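Local coordinates for protein CocE/NonD family hydrolase (PDB 3III) that probably hydrolyses ester or amide bonds as a serine hydrolase of the CocE/NonD family, built on the alpha/beta-hydrolase fold, at residues D74-D79 and Q219-R224; V120-L125 and S169-T174; G133-W138 and A223-N228. One frame throughout, in Å; residues are numbered along the deposited sequence.

Contact 1 (D74-D79 and Q219-R224); sequences DTYGKD and QGIFAR. With PLM (palmitic acid), chain G.
Tyr-76 and Arg-224 make the polar link between 74-79 and 219-224. Arg-224 NE donates to Tyr-76 O over 3.1 Å, a weak bond because the angle at the hydrogen is 132°. The chain leaves the helix with CG anti to the backbone N (chi1 -175°) and bends at chi2, which brings the guanidinium alongside Gly-77 at an oblique angle, with NH2 4.1 Å from Gly-77 CA. Its stronger partner is Asn-80, whose OD1 binds NH2 and whose ND2 donates to Tyr-76 O. Gly-77 has a positive phi (116°), suited to glycine.

Apolar contact is slight: Ile-221 CG1 comes to the rim of the Tyr-76 ring, 4.4 Å from CE1 and near the ring plane.

Within the loop, Asp-74 OD1 uses its anti lone pair to accept from Tyr-76 N at 2.9 Å. This Asx turn holds the backbone of Tyr-76 against the aspartate.

The bound palmitic acid meets the far end of the same ring, where Tyr-76 OH donates to its O1 at 2.7 Å; Trp-217 NE1 is also hydrogen-bonded to the hydroxyl. A tyrosine in this loop, pointing its hydroxyl at a carboxyl oxygen that Ser-169 OG also binds, is consistent with the oxyanion-hole tyrosine of cocaine esterase. The chemistry implies that 219-224 adds only one weak bond and a slight apolar touch, while Asn-80 bridges Arg-224 and Tyr-76 O and Trp-217 holds the hydroxyl.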
ATOM      1  N   ASP A  74      15.460   4.199  -1.620  1.00  8.19           N
ATOM      2  CA  ASP A  74      14.479   5.181  -1.964  1.00  6.58           C
ATOM      3  C   ASP A  74      15.183   6.460  -2.431  1.00  6.13           C
ATOM      4  O   ASP A  74      16.398   6.523  -2.538  1.00  6.14           O
ATOM      5  CB  ASP A  74      13.586   5.464  -0.739  1.00  6.96           C
ATOM      6  CG  ASP A  74      14.376   5.894   0.429  1.00  7.95           C
ATOM      7  OD1 ASP A  74      14.877   7.028   0.402  1.00  8.08           O
ATOM      8  OD2 ASP A  74      14.584   5.054   1.323  1.00 13.03           O
ATOM      9  N   THR A  75      14.382   7.441  -2.779  1.00  5.07           N
ATOM     10  CA  THR A  75      14.862   8.755  -3.151  1.00  4.79           C
ATOM     11  C   THR A  75      14.481   9.854  -2.156  1.00  5.70           C
ATOM     12  O   THR A  75      14.487  11.029  -2.481  1.00  6.40           O
ATOM     13  CB  THR A  75      14.391   9.118  -4.549  1.00  4.44           C
ATOM     14  OG1 THR A  75      12.976   9.082  -4.610  1.00  3.60           O
ATOM     15  CG2 THR A  75      14.998   8.190  -5.621  1.00  4.63           C
ATOM     16  N   TYR A  76      14.173   9.466  -0.923  1.00  6.55           N
ATOM     17  CA  TYR A  76      13.763  10.423   0.111  1.00  6.49           C
ATOM     18  C   TYR A  76      14.904  11.031   0.935  1.00  6.87           C
ATOM     19  O   TYR A  76      14.676  11.996   1.640  1.00  7.48           O
ATOM     20  CB  TYR A  76      12.781   9.746   1.062  1.00  7.43           C
ATOM     21  CG  TYR A  76      11.472   9.322   0.474  1.00  8.35           C
ATOM     22  CD1 TYR A  76      10.967   9.871  -0.697  1.00  9.37           C
ATOM     23  CD2 TYR A  76      10.648   8.455   1.174  1.00 10.77           C
ATOM     24  CE1 TYR A  76       9.688   9.487  -1.162  1.00  9.58           C
ATOM     25  CE2 TYR A  76       9.366   8.113   0.712  1.00 11.20           C
ATOM     26  CZ  TYR A  76       8.899   8.624  -0.430  1.00  9.20           C
ATOM     27  OH  TYR A  76       7.613   8.260  -0.865  1.00  8.64           O
ATOM     28  N   GLY A  77      16.129  10.504   0.824  1.00  6.52           N
ATOM     29  CA  GLY A  77      17.232  10.969   1.636  1.00  6.49           C
ATOM     30  C   GLY A  77      17.708   9.848   2.545  1.00  6.68           C
ATOM     31  O   GLY A  77      16.972   9.412   3.418  1.00  7.01           O
ATOM     32  N   LYS A  78      18.945   9.381   2.330  1.00  6.31           N
ATOM     33  CA  LYS A  78      19.541   8.305   3.136  1.00  5.55           C
ATOM     34  C   LYS A  78      19.998   8.777   4.540  1.00  6.66           C
ATOM     35  O   LYS A  78      20.231   7.908   5.424  1.00  8.90           O
ATOM     36  CB  LYS A  78      20.708   7.665   2.408  1.00  6.04           C
ATOM     37  CG  LYS A  78      21.968   8.556   2.300  1.00  7.21           C
ATOM     38  CD  LYS A  78      23.161   7.773   1.738  1.00  8.31           C
ATOM     39  CE  LYS A  78      24.421   8.588   1.623  1.00  8.65           C
ATOM     40  NZ  LYS A  78      24.896   9.124   2.946  1.00  8.34           N
ATOM     41  N   ASP A  79      20.163  10.079   4.737  1.00  2.00           N
ATOM     42  CA  ASP A  79      20.608  10.598   6.011  1.00  2.00           C
ATOM     43  C   ASP A  79      19.529  11.341   6.768  1.00  2.00           C
ATOM     44  O   ASP A  79      19.815  12.087   7.689  1.00  2.45           O
ATOM     45  CB  ASP A  79      21.819  11.490   5.773  1.00  2.00           C
ATOM     46  CG  ASP A  79      22.954  10.707   5.238  1.00  2.00           C
ATOM     47  OD1 ASP A  79      23.326   9.759   5.920  1.00  2.00           O
ATOM     48  OD2 ASP A  79      23.436  10.988   4.132  1.00  2.00           O
ATOM     49  N   GLN A 219       5.299  16.523  -5.630  1.00 13.57           N
ATOM     50  CA  GLN A 219       5.864  17.814  -5.278  1.00 15.12           C
ATOM     51  C   GLN A 219       6.922  17.726  -4.194  1.00 14.16           C
ATOM     52  O   GLN A 219       7.940  18.429  -4.235  1.00 13.28           O
ATOM     53  CB  GLN A 219       4.750  18.790  -4.875  1.00 15.21           C
ATOM     54  CG  GLN A 219       4.049  19.198  -6.115  1.00 22.29           C
ATOM     55  CD  GLN A 219       2.747  19.901  -5.883  1.00 29.52           C
ATOM     56  OE1 GLN A 219       2.131  19.825  -4.800  1.00 36.14           O
ATOM     57  NE2 GLN A 219       2.302  20.580  -6.907  1.00 29.87           N
ATOM     58  N   GLY A 220       6.667  16.854  -3.235  1.00 14.05           N
ATOM     59  CA  GLY A 220       7.601  16.546  -2.176  1.00 15.17           C
ATOM     60  C   GLY A 220       8.976  16.061  -2.658  1.00 14.84           C
ATOM     61  O   GLY A 220      10.006  16.448  -2.093  1.00 15.07           O
ATOM     62  N   ILE A 221       8.981  15.214  -3.684  1.00 14.42           N
ATOM     63  CA  ILE A 221      10.223  14.723  -4.278  1.00 14.35           C
ATOM     64  C   ILE A 221      10.965  15.897  -4.931  1.00 14.88           C
ATOM     65  O   ILE A 221      12.135  16.137  -4.640  1.00 14.19           O
ATOM     66  CB  ILE A 221       9.963  13.555  -5.282  1.00 14.48           C
ATOM     67  CG1 ILE A 221       9.353  12.357  -4.526  1.00 15.35           C
ATOM     68  CG2 ILE A 221      11.248  13.245  -6.050  1.00 13.33           C
ATOM     69  CD1 ILE A 221       8.999  11.092  -5.382  1.00 16.91           C
ATOM     70  N   PHE A 222      10.251  16.674  -5.746  1.00 14.36           N
ATOM     71  CA  PHE A 222      10.808  17.866  -6.343  1.00 15.83           C
ATOM     72  C   PHE A 222      11.403  18.826  -5.290  1.00 14.95           C
ATOM     73  O   PHE A 222      12.490  19.339  -5.481  1.00 13.68           O
ATOM     74  CB  PHE A 222       9.732  18.585  -7.198  1.00 16.36           C
ATOM     75  CG  PHE A 222       9.718  18.163  -8.644  1.00 20.72           C
ATOM     76  CD1 PHE A 222      10.590  18.811  -9.592  1.00 22.62           C
ATOM     77  CD2 PHE A 222       8.878  17.139  -9.080  1.00 20.54           C
ATOM     78  CE1 PHE A 222      10.562  18.471 -10.976  1.00 23.85           C
ATOM     79  CE2 PHE A 222       8.828  16.771 -10.435  1.00 22.61           C
ATOM     80  CZ  PHE A 222       9.701  17.417 -11.397  1.00 24.39           C
ATOM     81  N   ALA A 223      10.679  19.038  -4.184  1.00 13.93           N
ATOM     82  CA  ALA A 223      11.123  19.936  -3.098  1.00 13.84           C
ATOM     83  C   ALA A 223      12.352  19.398  -2.333  1.00 13.47           C
ATOM     84  O   ALA A 223      13.163  20.163  -1.786  1.00 14.48           O
ATOM     85  CB  ALA A 223       9.941  20.231  -2.149  1.00 12.75           C
ATOM     86  N   ARG A 224      12.511  18.075  -2.317  1.00 11.99           N
ATOM     87  CA  ARG A 224      13.582  17.467  -1.584  1.00 12.07           C
ATOM     88  C   ARG A 224      14.942  17.697  -2.274  1.00 11.78           C
ATOM     89  O   ARG A 224      15.939  17.791  -1.575  1.00 11.65           O
ATOM     90  CB  ARG A 224      13.335  15.961  -1.399  1.00 11.68           C
ATOM     91  CG  ARG A 224      14.318  15.212  -0.548  1.00 13.54           C
ATOM     92  CD  ARG A 224      14.193  15.521   0.936  1.00 17.18           C
ATOM     93  NE  ARG A 224      15.326  14.982   1.715  1.00 17.66           N
ATOM     94  CZ  ARG A 224      16.551  15.521   1.759  1.00 20.38           C
ATOM     95  NH1 ARG A 224      16.874  16.612   1.047  1.00 14.88           N
ATOM     96  NH2 ARG A 224      17.487  14.939   2.509  1.00 22.76           N
TER
HETATM   97  C1  PLM G 566       5.346   7.898   1.743  1.00 22.11           C
HETATM   98  O1  PLM G 566       6.009   7.164   1.012  1.00 21.78           O
HETATM   99  O2  PLM G 566       4.415   7.385   2.388  1.00 22.36           O
HETATM  100  C2  PLM G 566       5.662   9.358   1.789  1.00 22.10           C
HETATM  101  C3  PLM G 566       4.930  10.080   2.907  1.00 22.76           C
HETATM  102  C4  PLM G 566       5.323  11.543   3.112  1.00 22.59           C
HETATM  103  C5  PLM G 566       4.790  12.160   4.439  1.00 23.09           C
HETATM  104  C6  PLM G 566       4.598  13.701   4.460  1.00 23.41           C
HETATM  105  C7  PLM G 566       5.199  14.549   5.607  1.00 23.78           C
HETATM  106  C8  PLM G 566       4.266  14.953   6.779  1.00 23.33           C

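Contact 2 (V120-L125 and S169-T174); sequences VVKVAL and SYLAVT. With PLM (palmitic acid), chain G.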
ATOM      1  N   VAL A 120      23.226  -3.561   7.757  1.00  8.97           N
ATOM      2  CA  VAL A 120      22.193  -2.751   7.122  1.00  8.16           C
ATOM      3  C   VAL A 120      22.809  -1.785   6.099  1.00  9.44           C
ATOM      4  O   VAL A 120      23.725  -1.007   6.433  1.00  9.11           O
ATOM      5  CB  VAL A 120      21.286  -2.004   8.145  1.00  8.49           C
ATOM      6  CG1 VAL A 120      20.277  -1.093   7.412  1.00  6.73           C
ATOM      7  CG2 VAL A 120      20.506  -3.012   9.098  1.00  6.40           C
ATOM      8  N   VAL A 121      22.306  -1.828   4.852  1.00  9.25           N
ATOM      9  CA  VAL A 121      22.791  -0.895   3.807  1.00  8.14           C
ATOM     10  C   VAL A 121      21.638  -0.019   3.446  1.00  8.41           C
ATOM     11  O   VAL A 121      20.527  -0.508   3.192  1.00  9.26           O
ATOM     12  CB  VAL A 121      23.306  -1.593   2.525  1.00  9.01           C
ATOM     13  CG1 VAL A 121      23.682  -0.548   1.468  1.00  6.67           C
ATOM     14  CG2 VAL A 121      24.465  -2.596   2.827  1.00  6.95           C
ATOM     15  N   LYS A 122      21.872   1.293   3.462  1.00  7.43           N
ATOM     16  CA  LYS A 122      20.820   2.283   3.138  1.00  8.95           C
ATOM     17  C   LYS A 122      21.225   2.947   1.851  1.00  8.40           C
ATOM     18  O   LYS A 122      22.295   3.542   1.773  1.00  8.86           O
ATOM     19  CB  LYS A 122      20.681   3.333   4.257  1.00  9.24           C
ATOM     20  CG  LYS A 122      19.602   4.357   3.990  1.00  8.86           C
ATOM     21  CD  LYS A 122      18.183   3.759   4.249  1.00  8.50           C
ATOM     22  CE  LYS A 122      17.181   4.434   3.317  1.00 11.24           C
ATOM     23  NZ  LYS A 122      15.862   3.873   3.294  1.00  9.03           N
ATOM     24  N   VAL A 123      20.375   2.837   0.840  1.00  8.78           N
ATOM     25  CA  VAL A 123      20.688   3.241  -0.520  1.00  8.39           C
ATOM     26  C   VAL A 123      19.912   4.503  -0.878  1.00  8.83           C
ATOM     27  O   VAL A 123      18.686   4.563  -0.715  1.00  8.29           O
ATOM     28  CB  VAL A 123      20.337   2.140  -1.555  1.00  9.47           C
ATOM     29  CG1 VAL A 123      20.694   2.617  -2.972  1.00  8.58           C
ATOM     30  CG2 VAL A 123      21.055   0.855  -1.171  1.00  9.42           C
ATOM     31  N   ALA A 124      20.663   5.509  -1.338  1.00  7.43           N
ATOM     32  CA  ALA A 124      20.107   6.644  -2.043  1.00  7.22           C
ATOM     33  C   ALA A 124      20.085   6.326  -3.536  1.00  7.11           C
ATOM     34  O   ALA A 124      21.125   6.222  -4.169  1.00  7.86           O
ATOM     35  CB  ALA A 124      20.917   7.906  -1.755  1.00  6.21           C
ATOM     36  N   LEU A 125      18.882   6.166  -4.107  1.00  8.20           N
ATOM     37  CA  LEU A 125      18.753   5.819  -5.521  1.00  9.15           C
ATOM     38  C   LEU A 125      19.090   7.036  -6.373  1.00  8.91           C
ATOM     39  O   LEU A 125      19.238   8.180  -5.865  1.00  9.40           O
ATOM     40  CB  LEU A 125      17.370   5.222  -5.856  1.00  8.73           C
ATOM     41  CG  LEU A 125      17.161   3.837  -5.209  1.00  8.63           C
ATOM     42  CD1 LEU A 125      15.640   3.441  -5.110  1.00  8.91           C
ATOM     43  CD2 LEU A 125      17.964   2.808  -5.945  1.00  6.64           C
ATOM     44  N   SER A 169       6.419   1.460   2.157  1.00  7.20           N
ATOM     45  CA  SER A 169       5.909   2.467   1.218  1.00  7.52           C
ATOM     46  C   SER A 169       6.877   2.532   0.015  1.00  7.92           C
ATOM     47  O   SER A 169       7.050   1.533  -0.658  1.00  8.11           O
ATOM     48  CB  SER A 169       5.702   3.810   1.919  1.00  8.40           C
ATOM     49  OG  SER A 169       5.128   4.736   1.004  1.00 10.02           O
ATOM     50  N   TYR A 170       7.512   3.663  -0.278  1.00  9.26           N
ATOM     51  CA  TYR A 170       8.462   3.735  -1.440  1.00  9.56           C
ATOM     52  C   TYR A 170       9.512   2.593  -1.322  1.00  9.46           C
ATOM     53  O   TYR A 170       9.864   1.955  -2.308  1.00  9.76           O
ATOM     54  CB  TYR A 170       9.194   5.072  -1.449  1.00 10.58           C
ATOM     55  CG  TYR A 170       9.887   5.494  -2.714  1.00 10.23           C
ATOM     56  CD1 TYR A 170       9.485   6.660  -3.367  1.00 10.67           C
ATOM     57  CD2 TYR A 170      11.005   4.815  -3.210  1.00  8.67           C
ATOM     58  CE1 TYR A 170      10.137   7.107  -4.520  1.00  8.53           C
ATOM     59  CE2 TYR A 170      11.666   5.237  -4.380  1.00  8.95           C
ATOM     60  CZ  TYR A 170      11.209   6.396  -5.031  1.00 10.33           C
ATOM     61  OH  TYR A 170      11.874   6.840  -6.169  1.00  9.07           O
ATOM     62  N   LEU A 171       9.964   2.321  -0.089  1.00  9.07           N
ATOM     63  CA  LEU A 171      10.935   1.287   0.200  1.00  8.35           C
ATOM     64  C   LEU A 171      10.413  -0.145  -0.058  1.00  8.83           C
ATOM     65  O   LEU A 171      11.204  -1.104  -0.098  1.00 10.44           O
ATOM     66  CB  LEU A 171      11.503   1.445   1.623  1.00  8.82           C
ATOM     67  CG  LEU A 171      12.237   2.761   2.005  1.00  8.45           C
ATOM     68  CD1 LEU A 171      11.394   3.991   2.016  1.00 10.10           C
ATOM     69  CD2 LEU A 171      12.873   2.510   3.396  1.00  8.63           C
ATOM     70  N   ALA A 172       9.090  -0.303  -0.109  1.00  8.73           N
ATOM     71  CA  ALA A 172       8.415  -1.540  -0.513  1.00  7.67           C
ATOM     72  C   ALA A 172       8.188  -1.603  -2.017  1.00  8.04           C
ATOM     73  O   ALA A 172       8.429  -2.656  -2.654  1.00  7.72           O
ATOM     74  CB  ALA A 172       7.073  -1.715   0.247  1.00  6.35           C
ATOM     75  N   VAL A 173       7.728  -0.493  -2.613  1.00  7.52           N
ATOM     76  CA  VAL A 173       7.460  -0.479  -4.068  1.00  7.55           C
ATOM     77  C   VAL A 173       8.750  -0.812  -4.846  1.00  8.87           C
ATOM     78  O   VAL A 173       8.739  -1.610  -5.796  1.00  7.84           O
ATOM     79  CB  VAL A 173       6.927   0.898  -4.558  1.00  8.35           C
ATOM     80  CG1 VAL A 173       6.666   0.891  -6.118  1.00 10.62           C
ATOM     81  CG2 VAL A 173       5.693   1.342  -3.775  1.00  6.39           C
ATOM     82  N   THR A 174       9.874  -0.244  -4.415  1.00  8.52           N
ATOM     83  CA  THR A 174      11.158  -0.516  -5.076  1.00  8.88           C
ATOM     84  C   THR A 174      11.577  -1.992  -4.968  1.00 10.12           C
ATOM     85  O   THR A 174      12.351  -2.465  -5.784  1.00  8.87           O
ATOM     86  CB  THR A 174      12.279   0.372  -4.552  1.00  8.90           C
ATOM     87  OG1 THR A 174      12.375   0.285  -3.114  1.00  8.99           O
ATOM     88  CG2 THR A 174      12.071   1.835  -4.933  1.00  6.56           C
TER
HETATM   89  C1  PLM G 566       5.346   7.898   1.743  1.00 22.11           C
HETATM   90  O1  PLM G 566       6.009   7.164   1.012  1.00 21.78           O
HETATM   91  O2  PLM G 566       4.415   7.385   2.388  1.00 22.36           O
HETATM   92  C2  PLM G 566       5.662   9.358   1.789  1.00 22.10           C
HETATM   93  C3  PLM G 566       4.930  10.080   2.907  1.00 22.76           C
HETATM   94  C4  PLM G 566       5.323  11.543   3.112  1.00 22.59           C
HETATM   95  C5  PLM G 566       4.790  12.160   4.439  1.00 23.09           C
HETATM   96  C6  PLM G 566       4.598  13.701   4.460  1.00 23.41           C
HETATM   97  C7  PLM G 566       5.199  14.549   5.607  1.00 23.78           C
HETATM   98  C8  PLM G 566       4.266  14.953   6.779  1.00 23.33           C
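Lys-122 and Leu-171 cross at about a right angle, the lysine coming off strand 119-124 and the leucine off the first turn of helix 170-179. Lys-122 starts with CG anti to the backbone N, then bends at chi2 and chi3, and its NZ ends 3.3 Å from Leu-171 CD2. The methyl only flanks the ammonium: Asp-74 OD2 forms a salt bridge with it, and Ser-72 OG and Ser-107 OG are hydrogen-bonded to it as well.

Leu-125 and Thr-174 instead reach toward each other tip to tip, Leu-125 CD1 lying 3.9 Å from Thr-174 CG2. The threonine turns its methyl to the leucine while OG1 is hydrogen-bonded to Ala-73 O. The same Leu-125 CD1 approaches the edge of the Tyr-170 ring, near its plane, at 4.4 Å from CE2. Beyond that edge Tyr-170 OH is hydrogen-bonded to Glu-142 OE1, and the ring meets Trp-138 with the planes at about 50°.

Ser-169, which touches nothing of 120-125, has backbone angles of 63° and -119°, those of the nucleophile elbow of alpha/beta hydrolases, at the tight turn from strand 162-168 into helix 170-179. Ser-169 O accepts from Ala-172 N (2.8 Å) and Val-173 N (2.9 Å), while OG donates to O1 of the palmitic acid at 2.6 Å and is also hydrogen-bonded to His-274 NE2, consistent with a catalytic serine-histidine pair. The chemistry implies a buried ammonium probably balanced by Asp-74 beside the helix start, with a small apolar touch of Leu-125 on Thr-174 and Tyr-170 farther along.

Contact 3 (G133-W138 and A223-N228); sequences GVLSPW and ARWTDN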
ATOM      1  N   GLY A 133      21.464  12.656 -11.113  1.00 11.95           N
ATOM      2  CA  GLY A 133      20.943  11.965 -12.312  1.00 11.93           C
ATOM      3  C   GLY A 133      19.409  11.921 -12.384  1.00 10.85           C
ATOM      4  O   GLY A 133      18.730  12.519 -11.565  1.00 10.27           O
ATOM      5  N   VAL A 134      18.902  11.236 -13.412  1.00  9.53           N
ATOM      6  CA  VAL A 134      17.488  11.076 -13.644  1.00  8.82           C
ATOM      7  C   VAL A 134      16.817  10.425 -12.432  1.00  8.27           C
ATOM      8  O   VAL A 134      17.291   9.440 -11.907  1.00  7.96           O
ATOM      9  CB  VAL A 134      17.185  10.246 -14.904  1.00  8.51           C
ATOM     10  CG1 VAL A 134      15.620   9.953 -14.998  1.00  9.00           C
ATOM     11  CG2 VAL A 134      17.714  10.961 -16.179  1.00  8.61           C
ATOM     12  N   LEU A 135      15.760  11.061 -11.956  1.00  8.43           N
ATOM     13  CA  LEU A 135      14.975  10.560 -10.831  1.00  8.73           C
ATOM     14  C   LEU A 135      13.620  10.218 -11.412  1.00  9.37           C
ATOM     15  O   LEU A 135      12.774  11.101 -11.606  1.00  9.68           O
ATOM     16  CB  LEU A 135      14.865  11.615  -9.705  1.00  9.12           C
ATOM     17  CG  LEU A 135      14.475  11.103  -8.291  1.00  8.73           C
ATOM     18  CD1 LEU A 135      14.564  12.306  -7.295  1.00  6.76           C
ATOM     19  CD2 LEU A 135      13.080  10.451  -8.264  1.00  6.44           C
ATOM     20  N   SER A 136      13.438   8.934 -11.715  1.00  9.21           N
ATOM     21  CA  SER A 136      12.204   8.404 -12.265  1.00  9.40           C
ATOM     22  C   SER A 136      11.646   7.369 -11.290  1.00  9.96           C
ATOM     23  O   SER A 136      12.002   6.182 -11.324  1.00 12.04           O
ATOM     24  CB  SER A 136      12.426   7.797 -13.651  1.00  9.76           C
ATOM     25  OG  SER A 136      11.189   7.294 -14.114  1.00 10.41           O
ATOM     26  N   PRO A 137      10.810   7.810 -10.364  1.00 10.14           N
ATOM     27  CA  PRO A 137      10.341   6.936  -9.290  1.00 10.45           C
ATOM     28  C   PRO A 137       9.575   5.719  -9.784  1.00 10.39           C
ATOM     29  O   PRO A 137       8.759   5.835 -10.673  1.00  8.81           O
ATOM     30  CB  PRO A 137       9.376   7.816  -8.502  1.00 11.77           C
ATOM     31  CG  PRO A 137       9.629   9.179  -8.919  1.00 11.39           C
ATOM     32  CD  PRO A 137      10.296   9.175 -10.235  1.00 10.60           C
ATOM     33  N   TRP A 138       9.835   4.555  -9.187  1.00  9.99           N
ATOM     34  CA  TRP A 138       8.978   3.383  -9.386  1.00  9.47           C
ATOM     35  C   TRP A 138       8.959   3.021 -10.863  1.00  9.97           C
ATOM     36  O   TRP A 138       7.894   2.848 -11.477  1.00 10.59           O
ATOM     37  CB  TRP A 138       7.578   3.660  -8.788  1.00  8.89           C
ATOM     38  CG  TRP A 138       7.596   3.988  -7.350  1.00  8.89           C
ATOM     39  CD1 TRP A 138       8.640   3.768  -6.486  1.00 12.15           C
ATOM     40  CD2 TRP A 138       6.546   4.568  -6.546  1.00 10.64           C
ATOM     41  NE1 TRP A 138       8.312   4.174  -5.240  1.00  8.86           N
ATOM     42  CE2 TRP A 138       7.032   4.663  -5.239  1.00 10.26           C
ATOM     43  CE3 TRP A 138       5.242   5.006  -6.802  1.00 12.82           C
ATOM     44  CZ2 TRP A 138       6.267   5.177  -4.177  1.00  8.74           C
ATOM     45  CZ3 TRP A 138       4.462   5.510  -5.724  1.00 13.71           C
ATOM     46  CH2 TRP A 138       4.986   5.608  -4.448  1.00  8.64           C
ATOM     47  N   ALA A 223      10.679  19.038  -4.184  1.00 13.93           N
ATOM     48  CA  ALA A 223      11.123  19.936  -3.098  1.00 13.84           C
ATOM     49  C   ALA A 223      12.352  19.398  -2.333  1.00 13.47           C
ATOM     50  O   ALA A 223      13.163  20.163  -1.786  1.00 14.48           O
ATOM     51  CB  ALA A 223       9.941  20.231  -2.149  1.00 12.75           C
ATOM     52  N   ARG A 224      12.511  18.075  -2.317  1.00 11.99           N
ATOM     53  CA  ARG A 224      13.582  17.467  -1.584  1.00 12.07           C
ATOM     54  C   ARG A 224      14.942  17.697  -2.274  1.00 11.78           C
ATOM     55  O   ARG A 224      15.939  17.791  -1.575  1.00 11.65           O
ATOM     56  CB  ARG A 224      13.335  15.961  -1.399  1.00 11.68           C
ATOM     57  CG  ARG A 224      14.318  15.212  -0.548  1.00 13.54           C
ATOM     58  CD  ARG A 224      14.193  15.521   0.936  1.00 17.18           C
ATOM     59  NE  ARG A 224      15.326  14.982   1.715  1.00 17.66           N
ATOM     60  CZ  ARG A 224      16.551  15.521   1.759  1.00 20.38           C
ATOM     61  NH1 ARG A 224      16.874  16.612   1.047  1.00 14.88           N
ATOM     62  NH2 ARG A 224      17.487  14.939   2.509  1.00 22.76           N
ATOM     63  N   TRP A 225      14.964  17.797  -3.610  1.00 11.63           N
ATOM     64  CA  TRP A 225      16.243  17.863  -4.407  1.00 11.71           C
ATOM     65  C   TRP A 225      16.140  18.973  -5.438  1.00 10.85           C
ATOM     66  O   TRP A 225      16.177  18.732  -6.642  1.00 10.24           O
ATOM     67  CB  TRP A 225      16.573  16.506  -5.109  1.00 10.48           C
ATOM     68  CG  TRP A 225      16.459  15.307  -4.199  1.00 11.69           C
ATOM     69  CD1 TRP A 225      15.517  14.308  -4.245  1.00 11.51           C
ATOM     70  CD2 TRP A 225      17.288  15.021  -3.074  1.00 10.49           C
ATOM     71  NE1 TRP A 225      15.696  13.438  -3.198  1.00 11.34           N
ATOM     72  CE2 TRP A 225      16.768  13.855  -2.455  1.00 12.35           C
ATOM     73  CE3 TRP A 225      18.366  15.674  -2.481  1.00 12.20           C
ATOM     74  CZ2 TRP A 225      17.335  13.305  -1.318  1.00 12.53           C
ATOM     75  CZ3 TRP A 225      18.938  15.095  -1.326  1.00 13.65           C
ATOM     76  CH2 TRP A 225      18.427  13.937  -0.784  1.00 13.03           C
ATOM     77  N   THR A 226      16.031  20.206  -4.959  1.00 11.97           N
ATOM     78  CA  THR A 226      15.776  21.307  -5.843  1.00 12.97           C
ATOM     79  C   THR A 226      16.953  21.566  -6.776  1.00 13.67           C
ATOM     80  O   THR A 226      16.799  22.246  -7.761  1.00 14.95           O
ATOM     81  CB  THR A 226      15.440  22.615  -5.085  1.00 13.67           C
ATOM     82  OG1 THR A 226      16.478  22.898  -4.137  1.00 15.04           O
ATOM     83  CG2 THR A 226      14.049  22.527  -4.389  1.00 13.04           C
ATOM     84  N   ASP A 227      18.138  21.069  -6.473  1.00 13.58           N
ATOM     85  CA  ASP A 227      19.259  21.297  -7.370  1.00 14.05           C
ATOM     86  C   ASP A 227      19.458  20.163  -8.399  1.00 13.68           C
ATOM     87  O   ASP A 227      20.476  20.097  -9.082  1.00 14.23           O
ATOM     88  CB  ASP A 227      20.528  21.531  -6.568  1.00 14.71           C
ATOM     89  CG  ASP A 227      20.909  20.375  -5.705  1.00 15.07           C
ATOM     90  OD1 ASP A 227      20.095  19.439  -5.439  1.00 19.81           O
ATOM     91  OD2 ASP A 227      22.078  20.417  -5.276  1.00 19.53           O
ATOM     92  N   ASN A 228      18.507  19.254  -8.475  1.00 12.10           N
ATOM     93  CA  ASN A 228      18.501  18.227  -9.519  1.00 11.22           C
ATOM     94  C   ASN A 228      17.502  18.656 -10.593  1.00 11.23           C
ATOM     95  O   ASN A 228      16.321  18.603 -10.362  1.00 10.78           O
ATOM     96  CB  ASN A 228      18.092  16.830  -8.951  1.00 10.64           C
ATOM     97  CG  ASN A 228      18.114  15.754 -10.002  1.00 10.12           C
ATOM     98  OD1 ASN A 228      18.251  16.048 -11.202  1.00 10.21           O
ATOM     99  ND2 ASN A 228      18.067  14.491  -9.572  1.00  7.38           N
TER
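Gly-133 and Asn-228 bring the two backbones nearest, 7.3 Å between their CA atoms. Neither segment forms a regular strand here: 133-137 runs extended, and 223-228 is the end of helix 213-224 running into a type I beta turn. Trp-225 is the first residue to leave helical angles, and the turn closes where Asn-228 N donates to Trp-225 O at 3.0 Å.

Between the segments, Asn-228 ND2 donates to Gly-133 O at 2.9 Å, nearly straight at 165°. The donor lies in the carbonyl plane and the oxygen close to the amide plane, so the bond lies close to both planes. CG sits anti to the backbone N (chi1 -179°), which extends the amide straight across to the glycine. OD1 is taken by Asn-230 N, and ND2 is also hydrogen-bonded to Gly-127 O; together these bonds fix the rotation of the amide.

In the alpha/beta-hydrolase fold, 133-138 belongs to the connection from strand 119-124 to helix 140-154, whereas helix 213-224 is part of the mostly helical insertion between strands 186-192 and 262-267. The contact ties that insertion to the alpha/beta core.

Leu-135 crosses Trp-225 at about a right angle, its CD1 obliquely placed 3.8 Å from Trp-225 CD1. Trp-225 NE1 is hydrogen-bonded to Thr-75 O, and over one face of the indole Arg-224 CG lies 3.3 Å above the plane, toward the rim.

Overall arrangement
Contact 2 sets strand against helix inside the core, where all five touching residues are buried and a lysine probably balanced by Asp-74 lies next to a leucine methyl. Contact 3 is also buried but farther from the chain's centre, joining loops by a well-formed amide bond, and contact 1 is only partly buried, with a weak arginine bond at its outer end. Contacts 1 and 3 use the same helix, 213-224, and lie about 7 Å apart between centres; Ile-221 CG2 of one packs on Leu-135 CD1 of the other. Contact 1 meets contact 2 through Asp-74 and Tyr-76, and both reach the palmitic acid. Trp-138 and Pro-137 bring 133-138 against Tyr-170, linking contacts 2 and 3.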